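Local coordinates for protein DNA polymerase III, beta subunit (Thermotoga maritima, PDB 1VPK) that probably tethers the replicative DNA polymerase and other proteins to DNA as a ring-shaped, head-to-tail dimeric sliding clamp, conferring processivity, at residues I154-K159 with L180-G185; T220-I225 with L236-V241. All blocks are in the same frame, centred on the assembly; numbering follows the deposited sequence. Where two conformers were deposited one is given.

Both contacts belong to the central domain of a sliding-clamp subunit, and the chain makes them one after the other. Interaction 1 begins just past helix 143-153, where residues 154-159 turn back, and it is completed by the end of strand 177-183; the loop it closes holds most of the hairpin of strands 168-174 and 177-183. The chain then passes through helix 207-218 before interaction 2, which closes the hairpin of strands 224-229 and 233-237 at its open end. The loops neither nest nor cross. The centres of the two contacts lie about 25 Å apart, and interaction 1 joins a helix exit to one sheet while interaction 2 lies in another.

Interaction 1. Residues I154-K159 with L180-G185; sequences IFAAAK and LVASDG
Asp184 packs its CB on the turn of residues 156-158, whereas its carboxylate reaches Ala157 O only through a water. The CB lies against backbone, 3.3 Å from Ala156 O and 3.6 Å from Ala158 N, and also faces Ala158 CB. CG lies out beyond Ala156 O, 3.7 Å from it, placed there by a first torsion of 68° that sets it between the backbone N and the carbonyl carbon. At the tip the two oxygens part company. OD1 accepts from the backbone N of Phe186, while OD2 forms a salt bridge with Arg187 and takes a 2.9 Å bond from the water. That water also donates to Ala157 O, and weakly accepts from Lys159 NZ, so the lysine reaches the acid through the water. The nearby positive charges would probably help keep the carboxylate ionised.

In the sliding-clamp fold, helices line the inside of the ring and sheets form its outer layer; here the chain leaving helix 143-153 is laid against the end of strand 177-183. The direct backbone link is slight: Ala158 N gives a weak bond to Ser183 O, 3.3 Å long and bent to 142°. Small side chains let the backbones draw close. Ala182 CB points at the turn and meets Ala157 N at 3.8 Å, with Ala157 CB a little beyond, while Ala156 CB rests 3.7 Å from Ala182 O. Ala157 also touches Leu207 of helix 207-218. Ser183, whose CB is directed away from the turn, uses OG to accept from Gly185 N in a nearly straight 3.1 Å bond, an ST turn that bends the chain after the strand; the same OG is also hydrogen-bonded to Arg187 O.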
ATOM      1  N   ILE A 154      -4.551  21.256  -0.059  1.00 51.32           N
ATOM      2  CA  ILE A 154      -5.178  20.560  -1.187  1.00 50.82           C
ATOM      3  C   ILE A 154      -6.043  19.371  -0.777  1.00 48.90           C
ATOM      4  O   ILE A 154      -7.019  19.076  -1.426  1.00 50.06           O
ATOM      5  CB  ILE A 154      -4.130  20.143  -2.282  1.00 50.14           C
ATOM      6  CG1 ILE A 154      -4.844  19.844  -3.610  1.00 51.83           C
ATOM      7  CG2 ILE A 154      -3.215  19.000  -1.776  1.00 51.21           C
ATOM      8  CD1 ILE A 154      -3.896  19.797  -4.779  1.00 51.65           C
ATOM      9  N   PHE A 155      -5.703  18.724   0.321  1.00 49.48           N
ATOM     10  CA  PHE A 155      -6.510  17.624   0.858  1.00 48.13           C
ATOM     11  C   PHE A 155      -7.963  17.944   1.208  1.00 48.04           C
ATOM     12  O   PHE A 155      -8.778  17.040   1.327  1.00 46.06           O
ATOM     13  CB  PHE A 155      -5.873  17.019   2.101  1.00 47.26           C
ATOM     14  CG  PHE A 155      -6.079  17.846   3.359  1.00 47.75           C
ATOM     15  CD1 PHE A 155      -5.187  18.868   3.696  1.00 46.18           C
ATOM     16  CD2 PHE A 155      -7.117  17.560   4.227  1.00 44.96           C
ATOM     17  CE1 PHE A 155      -5.365  19.585   4.835  1.00 46.17           C
ATOM     18  CE2 PHE A 155      -7.311  18.291   5.379  1.00 45.36           C
ATOM     19  CZ  PHE A 155      -6.421  19.306   5.680  1.00 45.75           C
ATOM     20  N   ALA A 156      -8.272  19.223   1.441  1.00 48.53           N
ATOM     21  CA  ALA A 156      -9.604  19.596   1.881  1.00 48.18           C
ATOM     22  C   ALA A 156     -10.540  19.892   0.672  1.00 49.14           C
ATOM     23  O   ALA A 156     -11.754  20.037   0.859  1.00 48.85           O
ATOM     24  CB  ALA A 156      -9.516  20.780   2.818  1.00 47.50           C
ATOM     25  N   ALA A 157      -9.995  19.933  -0.551  1.00 49.34           N
ATOM     26  CA  ALA A 157     -10.818  20.141  -1.743  1.00 50.46           C
ATOM     27  C   ALA A 157     -11.787  19.010  -1.967  1.00 50.97           C
ATOM     28  O   ALA A 157     -11.449  17.854  -1.746  1.00 51.28           O
ATOM     29  CB  ALA A 157      -9.953  20.288  -2.970  1.00 51.43           C
ATOM     30  N   ALA A 158     -12.995  19.348  -2.420  1.00 51.87           N
ATOM     31  CA  ALA A 158     -13.965  18.358  -2.887  1.00 52.20           C
ATOM     32  C   ALA A 158     -13.351  17.494  -3.994  1.00 52.58           C
ATOM     33  O   ALA A 158     -12.715  18.006  -4.922  1.00 52.19           O
ATOM     34  CB  ALA A 158     -15.240  19.023  -3.403  1.00 52.07           C
ATOM     35  N   LYS A 159     -13.521  16.190  -3.865  1.00 52.82           N
ATOM     36  CA  LYS A 159     -13.031  15.247  -4.886  1.00 54.41           C
ATOM     37  C   LYS A 159     -14.076  15.018  -5.985  1.00 54.33           C
ATOM     38  O   LYS A 159     -13.737  14.538  -7.058  1.00 55.54           O
ATOM     39  CB  LYS A 159     -12.614  13.923  -4.249  1.00 53.59           C
ATOM     40  CG  LYS A 159     -11.325  14.054  -3.476  1.00 57.66           C
ATOM     41  CD  LYS A 159     -10.980  12.820  -2.707  1.00 61.03           C
ATOM     42  CE  LYS A 159      -9.964  13.144  -1.623  1.00 63.42           C
ATOM     43  NZ  LYS A 159     -10.621  13.781  -0.432  1.00 65.91           N
ATOM     44  N   LEU A 180      -4.182  30.623  -0.059  1.00 48.62           N
ATOM     45  CA  LEU A 180      -4.807  29.529  -0.707  1.00 48.31           C
ATOM     46  C   LEU A 180      -5.884  28.952   0.182  1.00 47.33           C
ATOM     47  O   LEU A 180      -5.685  28.832   1.385  1.00 45.79           O
ATOM     48  CB  LEU A 180      -3.774  28.440  -0.969  1.00 48.98           C
ATOM     49  CG  LEU A 180      -2.603  28.752  -1.886  1.00 50.84           C
ATOM     50  CD1 LEU A 180      -1.778  27.448  -2.097  1.00 50.69           C
ATOM     51  CD2 LEU A 180      -3.106  29.333  -3.222  1.00 49.16           C
ATOM     52  N   VAL A 181      -7.009  28.577  -0.420  1.00 46.89           N
ATOM     53  CA  VAL A 181      -8.144  28.035   0.319  1.00 47.90           C
ATOM     54  C   VAL A 181      -8.724  26.848  -0.416  1.00 47.83           C
ATOM     55  O   VAL A 181      -8.858  26.872  -1.617  1.00 47.54           O
ATOM     56  CB  VAL A 181      -9.279  29.075   0.506  1.00 47.51           C
ATOM     57  CG1 VAL A 181     -10.290  28.601   1.591  1.00 48.17           C
ATOM     58  CG2 VAL A 181      -8.717  30.394   0.937  1.00 48.37           C
ATOM     59  N   ALA A 182      -9.088  25.819   0.327  1.00 47.81           N
ATOM     60  CA  ALA A 182      -9.773  24.681  -0.253  1.00 48.33           C
ATOM     61  C   ALA A 182     -10.796  24.189   0.726  1.00 47.74           C
ATOM     62  O   ALA A 182     -10.573  24.252   1.953  1.00 46.48           O
ATOM     63  CB  ALA A 182      -8.764  23.541  -0.602  1.00 49.00           C
ATOM     64  N   SER A 183     -11.911  23.686   0.199  1.00 46.17           N
ATOM     65  CA  SER A 183     -13.000  23.188   1.025  1.00 47.71           C
ATOM     66  C   SER A 183     -13.830  22.181   0.253  1.00 47.77           C
ATOM     67  O   SER A 183     -13.845  22.211  -0.978  1.00 48.12           O
ATOM     68  CB  SER A 183     -13.923  24.340   1.430  1.00 47.75           C
ATOM     69  OG  SER A 183     -15.034  23.840   2.151  1.00 51.80           O
ATOM     70  N   ASP A 184     -14.534  21.321   0.987  1.00 48.47           N
ATOM     71  CA  ASP A 184     -15.436  20.372   0.410  1.00 48.57           C
ATOM     72  C   ASP A 184     -16.833  20.499   0.983  1.00 48.77           C
ATOM     73  O   ASP A 184     -17.670  19.590   0.819  1.00 47.73           O
ATOM     74  CB  ASP A 184     -14.898  18.953   0.581  1.00 49.16           C
ATOM     75  CG  ASP A 184     -14.875  18.474   2.034  1.00 50.86           C
ATOM     76  OD1 ASP A 184     -15.280  19.207   2.992  1.00 48.25           O
ATOM     77  OD2 ASP A 184     -14.417  17.330   2.199  1.00 51.28           O
ATOM     78  N   GLY A 185     -17.096  21.617   1.662  1.00 48.15           N
ATOM     79  CA  GLY A 185     -18.404  21.829   2.294  1.00 48.12           C
ATOM     80  C   GLY A 185     -18.529  21.294   3.710  1.00 48.24           C
ATOM     81  O   GLY A 185     -19.393  21.731   4.482  1.00 48.74           O
TER
HETATM   82  O   HOH W   1     -12.421  16.255   0.374  1.00 46.50           O

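Interaction 2. Residues T220-I225 with L236-V241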
ATOM      1  N   THR A 220      10.866  20.397  -9.617  1.00 49.80           N
ATOM      2  CA  THR A 220      11.827  21.412 -10.040  1.00 51.09           C
ATOM      3  C   THR A 220      12.876  21.668  -8.938  1.00 52.16           C
ATOM      4  O   THR A 220      12.579  21.648  -7.748  1.00 52.05           O
ATOM      5  CB  THR A 220      11.152  22.735 -10.515  1.00 51.11           C
ATOM      6  OG1 THR A 220      12.165  23.662 -10.930  1.00 53.19           O
ATOM      7  CG2 THR A 220      10.377  23.369  -9.441  1.00 51.78           C
ATOM      8  N   THR A 221      14.104  21.901  -9.355  1.00 53.49           N
ATOM      9  CA  THR A 221      15.150  22.259  -8.413  1.00 54.76           C
ATOM     10  C   THR A 221      15.338  23.770  -8.406  1.00 54.79           C
ATOM     11  O   THR A 221      16.218  24.272  -7.716  1.00 55.21           O
ATOM     12  CB  THR A 221      16.484  21.549  -8.747  1.00 55.12           C
ATOM     13  OG1 THR A 221      17.060  22.118  -9.933  1.00 56.34           O
ATOM     14  CG2 THR A 221      16.250  20.033  -8.967  1.00 56.76           C
ATOM     15  N   GLU A 222      14.521  24.509  -9.152  1.00 54.41           N
ATOM     16  CA  GLU A 222      14.766  25.925  -9.223  1.00 55.12           C
ATOM     17  C   GLU A 222      14.154  26.696  -8.037  1.00 53.80           C
ATOM     18  O   GLU A 222      13.091  26.341  -7.544  1.00 52.47           O
ATOM     19  CB  GLU A 222      14.405  26.486 -10.591  1.00 55.36           C
ATOM     20  CG  GLU A 222      13.006  26.990 -10.794  1.00 58.13           C
ATOM     21  CD  GLU A 222      12.884  27.712 -12.133  1.00 58.76           C
ATOM     22  OE1 GLU A 222      13.541  27.216 -13.097  1.00 63.01           O
ATOM     23  OE2 GLU A 222      12.162  28.755 -12.216  1.00 59.95           O
ATOM     24  N   PRO A 223      14.889  27.712  -7.529  1.00 53.73           N
ATOM     25  CA  PRO A 223      14.577  28.396  -6.240  1.00 53.51           C
ATOM     26  C   PRO A 223      13.237  29.144  -6.180  1.00 52.48           C
ATOM     27  O   PRO A 223      12.588  29.200  -5.130  1.00 51.75           O
ATOM     28  CB  PRO A 223      15.751  29.384  -6.072  1.00 53.39           C
ATOM     29  CG  PRO A 223      16.806  28.855  -6.909  1.00 54.40           C
ATOM     30  CD  PRO A 223      16.132  28.249  -8.106  1.00 53.83           C
ATOM     31  N   THR A 224      12.844  29.732  -7.296  1.00 52.77           N
ATOM     32  CA  THR A 224      11.559  30.408  -7.395  1.00 52.81           C
ATOM     33  C   THR A 224      10.854  30.039  -8.684  1.00 51.56           C
ATOM     34  O   THR A 224      11.477  29.547  -9.612  1.00 53.51           O
ATOM     35  CB  THR A 224      11.734  31.916  -7.408  1.00 52.30           C
ATOM     36  OG1 THR A 224      12.533  32.283  -8.533  1.00 54.27           O
ATOM     37  CG2 THR A 224      12.421  32.379  -6.183  1.00 54.06           C
ATOM     38  N   ILE A 225       9.548  30.264  -8.724  1.00 50.94           N
ATOM     39  CA  ILE A 225       8.734  30.035  -9.933  1.00 50.30           C
ATOM     40  C   ILE A 225       7.870  31.279 -10.218  1.00 49.74           C
ATOM     41  O   ILE A 225       7.611  32.090  -9.317  1.00 47.98           O
ATOM     42  CB  ILE A 225       7.793  28.820  -9.810  1.00 51.03           C
ATOM     43  CG1 ILE A 225       6.812  28.965  -8.649  1.00 50.85           C
ATOM     44  CG2 ILE A 225       8.577  27.529  -9.690  1.00 53.78           C
ATOM     45  CD1 ILE A 225       5.530  29.692  -9.038  1.00 52.31           C
ATOM     46  N   LEU A 236       1.990  28.890 -14.839  1.00 48.50           N
ATOM     47  CA  LEU A 236       2.993  28.638 -13.840  1.00 51.01           C
ATOM     48  C   LEU A 236       4.229  28.165 -14.606  1.00 52.17           C
ATOM     49  O   LEU A 236       4.187  27.120 -15.271  1.00 52.06           O
ATOM     50  CB  LEU A 236       2.510  27.543 -12.904  1.00 51.40           C
ATOM     51  CG  LEU A 236       3.270  27.339 -11.601  1.00 53.39           C
ATOM     52  CD1 LEU A 236       2.436  27.900 -10.444  1.00 56.66           C
ATOM     53  CD2 LEU A 236       3.523  25.881 -11.367  1.00 55.36           C
ATOM     54  N   SER A 237       5.303  28.940 -14.528  1.00 53.30           N
ATOM     55  CA  SER A 237       6.483  28.755 -15.374  1.00 54.39           C
ATOM     56  C   SER A 237       7.730  28.538 -14.523  1.00 54.34           C
ATOM     57  O   SER A 237       7.950  29.256 -13.518  1.00 52.46           O
ATOM     58  CB  SER A 237       6.739  30.036 -16.193  1.00 55.19           C
ATOM     59  OG  SER A 237       5.701  30.261 -17.129  1.00 59.71           O
ATOM     60  N   THR A 238       8.545  27.575 -14.947  1.00 54.17           N
ATOM     61  CA  THR A 238       9.938  27.478 -14.548  1.00 54.81           C
ATOM     62  C   THR A 238      10.785  27.789 -15.796  1.00 55.04           C
ATOM     63  O   THR A 238      10.261  28.184 -16.835  1.00 54.62           O
ATOM     64  CB  THR A 238      10.295  26.076 -13.996  1.00 54.93           C
ATOM     65  OG1 THR A 238      10.336  25.118 -15.066  1.00 54.74           O
ATOM     66  CG2 THR A 238       9.267  25.622 -12.956  1.00 55.10           C
ATOM     67  N   ASN A 239      12.102  27.661 -15.646  1.00 54.84           N
ATOM     68  CA  ASN A 239      13.090  27.772 -16.715  1.00 54.86           C
ATOM     69  C   ASN A 239      12.685  27.011 -17.995  1.00 53.84           C
ATOM     70  O   ASN A 239      12.677  27.588 -19.090  1.00 55.07           O
ATOM     71  CB  ASN A 239      14.389  27.158 -16.146  1.00 56.07           C
ATOM     72  CG  ASN A 239      15.612  27.496 -16.932  1.00 60.41           C
ATOM     73  OD1 ASN A 239      15.854  28.662 -17.278  1.00 69.01           O
ATOM     74  ND2 ASN A 239      16.453  26.481 -17.165  1.00 64.89           N
ATOM     75  N   ASP A 240      12.281  25.750 -17.812  1.00 51.38           N
ATOM     76  CA  ASP A 240      12.170  24.734 -18.883  1.00 49.73           C
ATOM     77  C   ASP A 240      10.736  24.249 -19.123  1.00 49.56           C
ATOM     78  O   ASP A 240      10.509  23.496 -20.070  1.00 49.06           O
ATOM     79  CB  ASP A 240      12.918  23.466 -18.460  0.65 48.68           C
ATOM     80  CG  ASP A 240      14.377  23.561 -18.556  0.65 49.60           C
ATOM     81  OD1 ASP A 240      14.924  24.511 -19.166  0.65 53.74           O
ATOM     82  OD2 ASP A 240      15.007  22.639 -17.989  0.65 49.23           O
ATOM     83  N   VAL A 241       9.804  24.644 -18.254  1.00 49.09           N
ATOM     84  CA  VAL A 241       8.458  24.092 -18.196  1.00 49.87           C
ATOM     85  C   VAL A 241       7.413  25.193 -18.099  1.00 50.26           C
ATOM     86  O   VAL A 241       7.386  25.978 -17.144  1.00 49.93           O
ATOM     87  CB  VAL A 241       8.287  23.044 -17.034  1.00 50.93           C
ATOM     88  CG1 VAL A 241       6.930  22.326 -17.137  1.00 51.02           C
ATOM     89  CG2 VAL A 241       9.371  22.007 -17.107  1.00 51.21           C
TER
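Glu222 OE1 accepts from the backbone N of Asn239 in a 3.0 Å bond, nearly straight at 166°. The donor comes from the syn side but lies 31° out of the carboxylate plane. This is a side chain reaching across the open end of a beta hairpin to hold the turn that follows its second strand. Beyond CG the glutamate is extended, which carries the carboxylate over Thr238, whose CB is 3.6 Å from OE1. At the backbone end of the same residue, Glu222 N donates to Thr220 OG1 in an ST turn, and that hydroxyl meets Thr238 CG2 tip to tip at 4.0 Å.

Ile225 supplies the apolar half. Its CG2 touches Thr238 CG2 at 3.8 Å. With chi1 at 59°, CG1 is tucked over its own backbone, and CD1 reaches Leu236 CD1, also at 3.8 Å.

Strands 224-229 and 233-237 pair antiparallel between strands 137-142 and 241-246. Helix 143-153 packs on Ile225 through Thr143 and Leu146, and Val241 touches Lys25 and Ile28 of helix 19-29.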